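Local coordinates for protein alginate lyase, family PL7 (Zobellia galactanivorans, PDB 4BE3) that degrades the brown-algal polysaccharide alginate exolytically, as a family PL7 lyase that probably cleaves the glycosidic linkage by beta-elimination, at residues S92-A97 with T277-Y282; R98-Y103 with Y161-V166; Y125-G130 with I181-E186; H131-V136 with P174-D179. All blocks are in the same frame, centred on the assembly; numbering follows the deposited sequence. Where two conformers were deposited one is given.

Contact 1 (S92-A97 with T277-Y282)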
loop_
_atom_site.group_PDB
_atom_site.type_symbol
_atom_site.label_atom_id
_atom_site.label_comp_id
_atom_site.label_asym_id
_atom_site.label_seq_id
_atom_site.Cartn_x
_atom_site.Cartn_y
_atom_site.Cartn_z
ATOM N N SER A 92 21.049 20.945 -17.624
ATOM C CA SER A 92 22.084 20.994 -18.692
ATOM C C SER A 92 22.187 22.385 -19.256
ATOM O O SER A 92 21.160 23.036 -19.553
ATOM C CB SER A 92 21.684 20.074 -19.818
ATOM O OG SER A 92 22.681 20.150 -20.795
ATOM N N THR A 93 23.431 22.843 -19.497
ATOM C CA THR A 93 23.625 24.157 -20.181
ATOM C C THR A 93 23.707 23.972 -21.666
ATOM O O THR A 93 24.008 24.942 -22.308
ATOM C CB THR A 93 24.992 24.764 -19.723
ATOM O OG1 THR A 93 26.021 23.802 -19.899
ATOM C CG2 THR A 93 24.894 25.057 -18.195
ATOM N N SER A 94 23.572 22.765 -22.210
ATOM C CA SER A 94 23.476 22.624 -23.681
ATOM C C SER A 94 22.259 21.768 -24.031
ATOM O O SER A 94 21.682 21.094 -23.165
ATOM C CB SER A 94 24.731 21.904 -24.192
ATOM O OG SER A 94 24.943 20.647 -23.543
ATOM N N GLY A 95 21.843 21.848 -25.303
ATOM C CA GLY A 95 20.626 21.056 -25.713
ATOM C C GLY A 95 20.064 21.978 -26.834
ATOM O O GLY A 95 20.496 23.168 -26.996
ATOM N N ASP A 96 19.121 21.438 -27.585
ATOM C CA ASP A 96 18.522 22.113 -28.706
ATOM C C ASP A 96 17.240 22.786 -28.156
ATOM O O ASP A 96 16.349 22.130 -27.643
ATOM C CB ASP A 96 18.232 21.040 -29.736
ATOM C CG ASP A 96 17.598 21.617 -30.965
ATOM O OD1 ASP A 96 16.778 22.544 -30.872
ATOM O OD2 ASP A 96 17.933 21.139 -32.056
ATOM N N ALA A 97 17.166 24.111 -28.223
ATOM C CA ALA A 97 15.946 24.808 -27.617
ATOM C C ALA A 97 14.675 24.542 -28.341
ATOM O O ALA A 97 13.615 24.843 -27.775
ATOM C CB ALA A 97 16.227 26.367 -27.679
ATOM N N THR A 277 17.280 15.629 -27.126
ATOM C CA THR A 277 17.636 17.022 -26.954
ATOM C C THR A 277 18.990 17.445 -27.565
ATOM O O THR A 277 19.290 18.619 -27.584
ATOM C CB THR A 277 17.686 17.318 -25.460
ATOM O OG1 THR A 277 18.478 16.292 -24.789
ATOM C CG2 THR A 277 16.270 17.128 -24.871
ATOM N N GLY A 278 19.790 16.478 -28.013
ATOM C CA GLY A 278 21.017 16.842 -28.794
ATOM C C GLY A 278 21.980 17.702 -27.976
ATOM O O GLY A 278 22.611 18.577 -28.533
ATOM N N ALA A 279 22.129 17.443 -26.680
ATOM C CA ALA A 279 23.016 18.216 -25.840
ATOM C C ALA A 279 24.445 17.671 -25.957
ATOM O O ALA A 279 24.678 16.590 -26.560
ATOM C CB ALA A 279 22.590 17.993 -24.379
ATOM N N ASP A 280 25.374 18.414 -25.380
ATOM C CA ASP A 280 26.775 17.987 -25.394
ATOM C C ASP A 280 26.935 16.903 -24.324
ATOM O O ASP A 280 26.550 17.179 -23.166
ATOM C CB ASP A 280 27.636 19.205 -24.949
ATOM C CG ASP A 280 27.698 20.285 -26.062
ATOM O OD1 ASP A 280 27.418 19.977 -27.251
ATOM O OD2 ASP A 280 27.896 21.419 -25.649
ATOM N N VAL A 281 27.423 15.693 -24.711
ATOM C CA VAL A 281 27.486 14.577 -23.702
ATOM C C VAL A 281 28.926 14.032 -23.661
ATOM O O VAL A 281 29.131 13.061 -22.980
ATOM C CB VAL A 281 26.490 13.397 -24.006
ATOM C CG1 VAL A 281 25.063 13.969 -23.900
ATOM C CG2 VAL A 281 26.759 12.803 -25.454
ATOM N N TYR A 282 29.862 14.593 -24.485
ATOM C CA TYR A 282 31.363 14.189 -24.361
ATOM C C TYR A 282 31.512 12.672 -24.405
ATOM O O TYR A 282 32.179 12.057 -23.540
ATOM C CB TYR A 282 31.907 14.762 -23.056
ATOM C CG TYR A 282 31.812 16.275 -23.056
ATOM C CD1 TYR A 282 32.814 17.070 -23.701
ATOM C CD2 TYR A 282 30.630 16.942 -22.559
ATOM C CE1 TYR A 282 32.697 18.478 -23.782
ATOM C CE2 TYR A 282 30.501 18.339 -22.608
ATOM C CZ TYR A 282 31.558 19.110 -23.261
ATOM O OH TYR A 282 31.382 20.481 -23.273
#

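Contact 2 (R98-Y103 with Y161-V166)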
loop_
_atom_site.group_PDB
_atom_site.type_symbol
_atom_site.label_atom_id
_atom_site.label_comp_id
_atom_site.label_asym_id
_atom_site.label_seq_id
_atom_site.Cartn_x
_atom_site.Cartn_y
_atom_site.Cartn_z
ATOM N N ARG A 98 14.691 23.915 -29.513
ATOM C CA ARG A 98 13.421 23.597 -30.178
ATOM C C ARG A 98 12.794 22.315 -29.521
ATOM O O ARG A 98 11.613 22.068 -29.818
ATOM C CB ARG A 98 13.734 23.132 -31.662
ATOM C CG ARG A 98 14.201 24.405 -32.435
ATOM C CD ARG A 98 14.612 23.851 -33.872
ATOM N NE ARG A 98 15.708 22.859 -33.739
ATOM C CZ ARG A 98 15.951 21.838 -34.596
ATOM N NH1 ARG A 98 15.212 21.634 -35.700
ATOM N NH2 ARG A 98 16.878 20.887 -34.353
ATOM N N VAL A 99 13.578 21.629 -28.728
ATOM C CA VAL A 99 13.086 20.276 -28.162
ATOM C C VAL A 99 12.542 20.614 -26.787
ATOM O O VAL A 99 13.284 21.066 -25.934
ATOM C CB VAL A 99 14.321 19.330 -28.108
ATOM C CG1 VAL A 99 13.811 18.004 -27.516
ATOM C CG2 VAL A 99 14.846 19.096 -29.570
ATOM N N ALA A 100 11.299 20.170 -26.525
ATOM C CA ALA A 100 10.518 20.531 -25.290
ATOM C C ALA A 100 11.274 20.025 -24.111
ATOM O O ALA A 100 11.247 20.733 -23.073
ATOM C CB ALA A 100 9.133 19.895 -25.421
ATOM N N ALA A 101 11.904 18.829 -24.158
ATOM C CA ALA A 101 12.605 18.383 -22.909
ATOM C C ALA A 101 13.882 19.036 -22.540
ATOM O O ALA A 101 14.422 18.804 -21.454
ATOM C CB ALA A 101 12.852 16.798 -23.043
ATOM N N SER A 102 14.490 19.813 -23.515
ATOM C CA SER A 102 15.839 20.277 -23.197
ATOM C C SER A 102 15.886 21.139 -21.904
ATOM O O SER A 102 14.956 21.854 -21.592
ATOM C CB SER A 102 16.349 21.254 -24.335
ATOM O OG SER A 102 16.552 20.411 -25.492
ATOM N N TYR A 103 17.017 21.076 -21.225
ATOM C CA TYR A 103 17.353 21.912 -20.088
ATOM C C TYR A 103 16.419 21.619 -18.910
ATOM O O TYR A 103 16.246 22.498 -18.070
ATOM C CB TYR A 103 17.198 23.426 -20.412
ATOM C CG TYR A 103 17.737 23.797 -21.818
ATOM C CD1 TYR A 103 19.062 23.574 -22.185
ATOM C CD2 TYR A 103 16.814 24.378 -22.705
ATOM C CE1 TYR A 103 19.448 23.964 -23.507
ATOM C CE2 TYR A 103 17.234 24.808 -23.971
ATOM C CZ TYR A 103 18.482 24.521 -24.341
ATOM O OH TYR A 103 18.818 24.965 -25.659
ATOM N N TYR A 161 6.533 28.497 -17.446
ATOM C CA TYR A 161 5.977 27.921 -18.654
ATOM C C TYR A 161 5.681 26.410 -18.468
ATOM O O TYR A 161 6.131 25.780 -17.502
ATOM C CB TYR A 161 7.044 27.903 -19.722
ATOM C CG TYR A 161 7.475 29.347 -20.110
ATOM C CD1 TYR A 161 6.512 30.370 -20.231
ATOM C CD2 TYR A 161 8.821 29.598 -20.312
ATOM C CE1 TYR A 161 6.925 31.735 -20.586
ATOM C CE2 TYR A 161 9.227 30.910 -20.749
ATOM C CZ TYR A 161 8.223 31.888 -20.890
ATOM O OH TYR A 161 8.615 33.208 -21.287
ATOM N N ASP A 162 4.890 25.860 -19.336
ATOM C CA ASP A 162 4.819 24.355 -19.403
ATOM C C ASP A 162 5.866 23.845 -20.473
ATOM O O ASP A 162 6.649 24.659 -21.001
ATOM C CB ASP A 162 3.389 23.846 -19.698
ATOM C CG ASP A 162 2.885 24.292 -21.029
ATOM O OD1 ASP A 162 3.611 24.264 -22.062
ATOM O OD2 ASP A 162 1.709 24.705 -21.042
ATOM N N MET A 163 5.905 22.543 -20.765
ATOM C CA MET A 163 7.023 22.064 -21.508
ATOM C C MET A 163 6.932 22.566 -22.961
ATOM O O MET A 163 7.962 22.455 -23.684
ATOM C CB MET A 163 6.773 20.487 -21.632
ATOM C CG MET A 163 8.014 19.768 -21.929
ATOM S SD MET A 163 7.460 18.029 -22.298
ATOM C CE MET A 163 9.123 17.342 -22.362
ATOM N N SER A 164 5.760 23.057 -23.360
ATOM C CA SER A 164 5.536 23.342 -24.812
ATOM C C SER A 164 6.214 24.660 -25.246
ATOM O O SER A 164 6.269 24.971 -26.435
ATOM C CB SER A 164 4.009 23.437 -25.188
ATOM O OG SER A 164 3.426 24.577 -24.565
ATOM N N VAL A 165 6.666 25.453 -24.286
ATOM C CA VAL A 165 7.251 26.780 -24.628
ATOM C C VAL A 165 8.706 26.531 -25.046
ATOM O O VAL A 165 9.590 26.357 -24.178
ATOM C CB VAL A 165 7.161 27.769 -23.462
ATOM C CG1 VAL A 165 7.699 29.149 -23.969
ATOM C CG2 VAL A 165 5.661 28.027 -23.148
ATOM N N VAL A 166 8.960 26.465 -26.333
ATOM C CA VAL A 166 10.291 26.105 -26.855
ATOM C C VAL A 166 10.902 27.347 -27.478
ATOM O O VAL A 166 10.182 28.336 -27.719
ATOM C CB VAL A 166 10.186 24.938 -27.864
ATOM C CG1 VAL A 166 9.608 23.653 -27.131
ATOM C CG2 VAL A 166 9.173 25.281 -29.012
#

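Contact 3 (Y125-G130 with I181-E186)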
loop_
_atom_site.group_PDB
_atom_site.type_symbol
_atom_site.label_atom_id
_atom_site.label_comp_id
_atom_site.label_asym_id
_atom_site.label_seq_id
_atom_site.Cartn_x
_atom_site.Cartn_y
_atom_site.Cartn_z
ATOM N N TYR A 125 11.540 20.656 -13.667
ATOM C CA TYR A 125 12.051 22.042 -13.506
ATOM C C TYR A 125 12.855 22.188 -14.836
ATOM O O TYR A 125 13.679 21.335 -15.172
ATOM C CB TYR A 125 12.979 22.134 -12.273
ATOM C CG TYR A 125 13.710 23.481 -12.286
ATOM C CD1 TYR A 125 14.894 23.683 -13.022
ATOM C CD2 TYR A 125 13.158 24.551 -11.584
ATOM C CE1 TYR A 125 15.505 24.925 -12.996
ATOM C CE2 TYR A 125 13.797 25.808 -11.490
ATOM C CZ TYR A 125 14.934 25.956 -12.264
ATOM O OH TYR A 125 15.520 27.237 -12.282
ATOM N N LYS A 126 12.571 23.296 -15.579
ATOM C CA LYS A 126 13.285 23.533 -16.851
ATOM C C LYS A 126 13.801 25.004 -16.857
ATOM O O LYS A 126 13.035 25.941 -16.485
ATOM C CB LYS A 126 12.270 23.322 -17.929
ATOM C CG LYS A 126 12.909 23.673 -19.370
ATOM C CD LYS A 126 11.838 23.282 -20.402
ATOM C CE LYS A 126 12.319 23.854 -21.800
ATOM N NZ LYS A 126 11.273 23.482 -22.851
ATOM N N LYS A 127 15.063 25.191 -17.267
ATOM C CA LYS A 127 15.553 26.596 -17.255
ATOM C C LYS A 127 16.457 26.712 -18.485
ATOM O O LYS A 127 17.407 25.998 -18.647
ATOM C CB LYS A 127 16.314 26.931 -15.947
ATOM C CG LYS A 127 16.691 28.459 -15.925
ATOM C CD LYS A 127 17.659 28.795 -14.811
ATOM C CE LYS A 127 19.056 28.342 -15.122
ATOM N NZ LYS A 127 19.641 29.002 -16.409
ATOM N N PHE A 128 16.108 27.685 -19.363
ATOM C CA PHE A 128 17.016 27.923 -20.517
ATOM C C PHE A 128 18.359 28.488 -20.119
ATOM O O PHE A 128 18.535 29.154 -19.084
ATOM C CB PHE A 128 16.309 28.938 -21.438
ATOM C CG PHE A 128 15.031 28.329 -22.104
ATOM C CD1 PHE A 128 15.189 27.502 -23.252
ATOM C CD2 PHE A 128 13.765 28.541 -21.537
ATOM C CE1 PHE A 128 14.059 26.958 -23.881
ATOM C CE2 PHE A 128 12.614 27.938 -22.141
ATOM C CZ PHE A 128 12.733 27.102 -23.290
ATOM N N PRO A 129 19.362 28.231 -20.949
ATOM C CA PRO A 129 20.677 28.671 -20.599
ATOM C C PRO A 129 20.689 30.196 -20.463
ATOM O O PRO A 129 20.069 30.899 -21.254
ATOM C CB PRO A 129 21.468 28.385 -21.895
ATOM C CG PRO A 129 20.848 27.036 -22.416
ATOM C CD PRO A 129 19.359 27.275 -22.090
ATOM N N GLY A 130 21.450 30.668 -19.482
ATOM C CA GLY A 130 21.514 32.157 -19.278
ATOM C C GLY A 130 20.363 32.744 -18.507
ATOM O O GLY A 130 20.585 33.775 -17.924
ATOM N N ILE A 181 11.159 30.228 -11.155
ATOM C CA ILE A 181 11.873 29.767 -9.919
ATOM C C ILE A 181 13.327 29.701 -10.323
ATOM O O ILE A 181 13.656 29.070 -11.303
ATOM C CB ILE A 181 11.334 28.349 -9.484
ATOM C CG1 ILE A 181 9.802 28.423 -9.208
ATOM C CG2 ILE A 181 12.224 27.887 -8.284
ATOM C CD1 ILE A 181 9.349 29.359 -8.061
ATOM N N ALA A 182 14.204 30.362 -9.545
ATOM C CA ALA A 182 15.669 30.388 -9.810
ATOM C C ALA A 182 16.359 29.045 -9.427
ATOM O O ALA A 182 15.862 28.300 -8.568
ATOM C CB ALA A 182 16.293 31.595 -8.980
ATOM N N LEU A 183 17.502 28.764 -9.995
ATOM C CA LEU A 183 18.373 27.733 -9.370
ATOM C C LEU A 183 18.663 28.108 -7.982
ATOM O O LEU A 183 18.894 29.298 -7.669
ATOM C CB LEU A 183 19.733 27.595 -10.142
ATOM C CG LEU A 183 19.538 27.171 -11.631
ATOM C CD1 LEU A 183 20.917 27.130 -12.236
ATOM C CD2 LEU A 183 18.832 25.751 -11.698
ATOM N N GLY A 184 18.612 27.111 -7.084
ATOM C CA GLY A 184 19.012 27.396 -5.707
ATOM C C GLY A 184 17.821 27.964 -4.930
ATOM O O GLY A 184 17.969 28.288 -3.720
ATOM N N GLU A 185 16.653 28.076 -5.558
ATOM C CA GLU A 185 15.456 28.618 -4.860
ATOM C C GLU A 185 14.567 27.451 -4.356
ATOM O O GLU A 185 14.151 26.606 -5.160
ATOM C CB GLU A 185 14.620 29.482 -5.787
ATOM C CG GLU A 185 13.441 30.130 -5.076
ATOM C CD GLU A 185 12.727 31.220 -5.908
ATOM O OE1 GLU A 185 13.034 31.413 -7.130
ATOM O OE2 GLU A 185 11.954 31.983 -5.310
ATOM N N GLU A 186 14.268 27.398 -3.038
ATOM C CA GLU A 186 13.487 26.312 -2.476
ATOM C C GLU A 186 12.067 26.267 -2.973
ATOM O O GLU A 186 11.396 27.292 -3.002
ATOM C CB GLU A 186 13.451 26.478 -0.930
ATOM C CG GLU A 186 14.802 26.230 -0.380
ATOM C CD GLU A 186 14.888 26.023 1.161
ATOM O OE1 GLU A 186 14.003 25.459 1.775
ATOM O OE2 GLU A 186 15.930 26.388 1.714
#

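Contact 4 (H131-V136 with P174-D179)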
loop_
_atom_site.group_PDB
_atom_site.type_symbol
_atom_site.label_atom_id
_atom_site.label_comp_id
_atom_site.label_asym_id
_atom_site.label_seq_id
_atom_site.Cartn_x
_atom_site.Cartn_y
_atom_site.Cartn_z
ATOM N N HIS A 131 19.183 32.101 -18.383
ATOM C CA HIS A 131 18.097 32.653 -17.641
ATOM C C HIS A 131 18.333 32.580 -16.158
ATOM O O HIS A 131 19.029 31.660 -15.693
ATOM C CB HIS A 131 16.731 31.906 -17.911
ATOM C CG HIS A 131 16.184 32.202 -19.292
ATOM N ND1 HIS A 131 15.001 31.697 -19.767
ATOM C CD2 HIS A 131 16.723 32.988 -20.298
ATOM C CE1 HIS A 131 14.830 32.156 -21.049
ATOM N NE2 HIS A 131 15.868 32.947 -21.357
ATOM N N THR A 132 17.759 33.548 -15.434
ATOM C CA THR A 132 17.821 33.436 -13.950
ATOM C C THR A 132 16.634 32.546 -13.512
ATOM O O THR A 132 16.811 31.712 -12.621
ATOM C CB THR A 132 17.722 34.822 -13.308
ATOM O OG1 THR A 132 18.939 35.512 -13.699
ATOM C CG2 THR A 132 17.685 34.706 -11.778
ATOM N N LYS A 133 15.466 32.709 -14.114
ATOM C CA LYS A 133 14.298 31.983 -13.569
ATOM C C LYS A 133 14.002 30.875 -14.545
ATOM O O LYS A 133 13.996 31.062 -15.793
ATOM C CB LYS A 133 13.035 32.872 -13.544
ATOM C CG LYS A 133 13.302 33.928 -12.491
ATOM C CD LYS A 133 12.123 34.768 -12.259
ATOM C CE LYS A 133 12.155 35.998 -13.060
ATOM N NZ LYS A 133 11.689 37.050 -12.108
ATOM N N GLY A 134 13.630 29.724 -13.959
ATOM C CA GLY A 134 13.196 28.565 -14.747
ATOM C C GLY A 134 11.682 28.348 -14.449
ATOM O O GLY A 134 11.053 29.129 -13.706
ATOM N N SER A 135 11.132 27.244 -14.981
ATOM C CA SER A 135 9.727 26.988 -14.858
ATOM C C SER A 135 9.629 25.611 -14.135
ATOM O O SER A 135 10.469 24.718 -14.274
ATOM C CB SER A 135 9.091 26.781 -16.246
ATOM O OG SER A 135 9.189 28.006 -17.029
ATOM N N VAL A 136 8.528 25.502 -13.438
ATOM C CA VAL A 136 8.119 24.161 -12.842
ATOM C C VAL A 136 6.812 23.815 -13.479
ATOM O O VAL A 136 5.880 24.678 -13.587
ATOM C CB VAL A 136 7.884 24.327 -11.331
ATOM C CG1 VAL A 136 7.283 22.965 -10.758
ATOM C CG2 VAL A 136 9.278 24.528 -10.630
ATOM N N PRO A 174 13.083 31.440 -25.598
ATOM C CA PRO A 174 11.995 32.390 -25.273
ATOM C C PRO A 174 12.511 33.278 -24.117
ATOM O O PRO A 174 13.599 32.969 -23.496
ATOM C CB PRO A 174 10.895 31.541 -24.661
ATOM C CG PRO A 174 11.375 30.141 -24.603
ATOM C CD PRO A 174 12.806 30.015 -25.164
ATOM N N GLU A 175 11.785 34.312 -23.817
ATOM C CA GLU A 175 12.283 35.140 -22.701
ATOM C C GLU A 175 12.043 34.380 -21.357
ATOM O O GLU A 175 11.260 33.417 -21.282
ATOM C CB GLU A 175 11.587 36.436 -22.645
ATOM C CG GLU A 175 10.214 36.287 -22.192
ATOM C CD GLU A 175 9.470 37.676 -22.150
ATOM O OE1 GLU A 175 9.837 38.617 -22.882
ATOM O OE2 GLU A 175 8.472 37.812 -21.408
ATOM N N GLU A 176 12.762 34.760 -20.362
ATOM C CA GLU A 176 12.637 34.012 -19.059
ATOM C C GLU A 176 11.247 34.259 -18.511
ATOM O O GLU A 176 10.664 35.379 -18.683
ATOM C CB GLU A 176 13.777 34.299 -18.062
ATOM C CG GLU A 176 13.485 35.513 -17.342
ATOM C CD GLU A 176 14.507 35.851 -16.283
ATOM O OE1 GLU A 176 15.328 35.068 -15.933
ATOM O OE2 GLU A 176 14.436 36.996 -15.770
ATOM N N PRO A 177 10.683 33.242 -17.813
ATOM C CA PRO A 177 9.364 33.428 -17.278
ATOM C C PRO A 177 9.468 34.394 -16.100
ATOM O O PRO A 177 10.210 34.117 -15.119
ATOM C CB PRO A 177 9.006 32.001 -16.803
ATOM C CG PRO A 177 10.303 31.267 -16.549
ATOM C CD PRO A 177 11.171 31.838 -17.707
ATOM N N GLU A 178 8.643 35.394 -16.103
ATOM C CA GLU A 178 8.666 36.377 -14.998
ATOM C C GLU A 178 8.217 35.798 -13.678
ATOM O O GLU A 178 8.793 36.133 -12.624
ATOM C CB GLU A 178 7.749 37.581 -15.371
ATOM C CG GLU A 178 7.150 38.320 -14.164
ATOM C CD GLU A 178 8.182 39.151 -13.405
ATOM O OE1 GLU A 178 9.094 39.677 -14.068
ATOM O OE2 GLU A 178 8.057 39.267 -12.149
ATOM N N ASP A 179 7.321 34.827 -13.727
ATOM C CA ASP A 179 6.880 34.278 -12.456
ATOM C C ASP A 179 7.685 32.958 -12.121
ATOM O O ASP A 179 7.236 32.181 -11.296
ATOM C CB ASP A 179 5.379 33.935 -12.530
ATOM C CG ASP A 179 5.047 32.954 -13.652
ATOM O OD1 ASP A 179 5.752 32.998 -14.750
ATOM O OD2 ASP A 179 4.130 32.045 -13.465
#

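Contact 1 (S92-A97 with T277-Y282)
The two loops pass backbone to backbone at G95 and A279, whose CA atoms are 3.7 Å apart, and run at 118° to each other in end-to-end direction. G95 has a positive phi at which a side chain would collide with the preceding carbonyl O, and G278 in the facing loop also has a positive phi. D96 N donates to T277 O at 2.8 Å, nearly in line with the carbonyl bond (162° at the oxygen). The matching grip at the other end is a side chain: S94 OG accepts D280 N at 2.9 Å in a fairly straight bond (160°). The S94 hydroxyl can meet that N-H because its chi1 places it between its own N and carbonyl carbon. D280 CB packs alongside the same hydroxyl, 3.4 Å from S94 OG. The A279 methyl sits between these two bonds, 3.5 Å from S94 O. Behind it, S92 OG donates to S94 O at 2.7 Å and also bonds the side-chain amide of N53, which probably steadies the bend. The D96 carboxylate pairs with R98, that of D280 lies beside S94 CB, and T277 OG1 bonds the backbone N of N265. Both bonds across the contact use backbone groups and one hydroxyl, none of them charged, so the link probably depends little on ionisation.

Contact 2 (R98-Y103 with Y161-V166)
A100 and M163 meet on facing type I turns, V99-S102 and D162-V165, without hydrogen bonds between the two: the side chains of M163, V166 and A100 carry the contact, resting on each other and on backbone O and N atoms. The A100 methyl points toward the opposite turn, 3.3 Å from M163 O and 3.7 Å from M163 CG. M163 lies alongside the A100-A101 backbone as a fully extended chain, with chi1 near -160° and the two later torsions also close to 180°. That extension carries its terminal methyl to the far end of the contact, where CE is 3.6 Å from A101 N and 3.8 Å from A101 CB. V166 closes the opposite end: its CG1 branch rests 3.7 Å from A100 CA and equally far from R98 O. The turn bearing M163 is braced from within by an Asx turn. D162 OD1 takes S164 N at 2.8 Å on its anti lone pair and the S164 hydroxyl on its syn lone pair, so one oxygen holds both groups of S164. The turn's V165 N to D162 O bond is weak, and the D162 side chain adds these two bonds to it. Around the pair, A100 also touches L234 of helix 229-234, A100 O accepts K126 NZ from strand 121-126, and M163 packs on F137 and N139 of strand 133-141.

Contact 3 (Y125-G130 with I181-E186)
Strand 121-126 and the short, weakly bonded strand 181-182 both pair with strand 133-141 in the curled antiparallel sheet of the PL7 jelly roll, and Y125 reaches across that middle strand to I181. A chi1 of 169° swings the Y125 ring away from its own N and out to I181, where Y125 OH donates to I181 O at 2.8 Å. I181 O lies at the ring edge, near its plane, and also takes G134 N of the middle strand, so two donors grip it. I181 CB lies 4.1 Å from ring atom CE2 of Y125. From the CE1 side, L183 crosses the tyrosine at about a right angle, its CD2 methyl 3.7 Å from Y125 CE1. The other methyl, CD1, meets the aliphatic part of K127, 3.6 Å from CE. L183 is brought there by a type II turn, A182-E185, with glycine at its third position. The turn is tied further by A182 N to E185 OE1 at 2.9 Å. V88 of strand 80-90, in the opposing sheet, packs on both Y125 and L183. K127 bends back at its outer torsions so that NZ, also bonded to H131 O, donates to F128 O at 2.9 Å from above that carbonyl plane.

Contact 4 (H131-V136 with P174-D179)
The H131 imidazole carries E176 CB on one face, 3.6 Å from the ring centroid and 23° off the normal, a CH-pi contact displaced toward the ring's rim. P174 O lies at the ring edge, near its plane, though it is modelled too close to CE1 for the detail to be trusted. The F128 ring also meets the imidazole, the two planes steeply inclined. E176 ends in the second flat group, a carboxylate turned 74° from the imidazole. Its CG stands between N and carbonyl carbon (chi1 83°) and the chain then runs extended, which takes the carboxylate past the ring to the next two backbone N-H groups. Both donate to E176 OE1, so two hydrogen bonds grip one oxygen: T132 N at 2.9 Å, nearly in line with the C-O bond, and K133 N at 3.0 Å, from above the carboxylate plane. The K133 chain folds over P177 O, which lies 3.4 Å from K133 CE. Its ammonium, K133 NZ, donates to E178 O at 3.1 Å. The carboxylates of E176 and E178 lie beyond salt-bridge range of this ammonium but probably favour its charge. P177 CG packs 3.5 Å from S135 OG, which bonds Y161 N. In this way the loop 174-179 clasps the end of the hairpin loop and the first residues of strand 133-141, part of the jelly roll typical of PL7 lyases.

How the contacts relate
From the N terminus, the chain leaves strand 80-90 and enters the loop holding 92-97 and 98-103. Contact 1 closes the longest loop, with 179 residues between its segments, and encloses the other three. Contact 2 joins 98-103 to 161-166 and is crossed by contacts 3 and 4, whose first segments fall inside its loop and whose second segments follow it. Contact 4 is nested within contact 3: its strand 133-141 lies between strands 121-126 and 181-182, while 174-179 is loop. Contacts 1 and 2 join loops, linked by D96 O to S102 OG; A100 O-K126 NZ and Y103 O-K127 N join contact 2 to contact 3 on the curled sheet, and Y161 bonds tie it to contact 4.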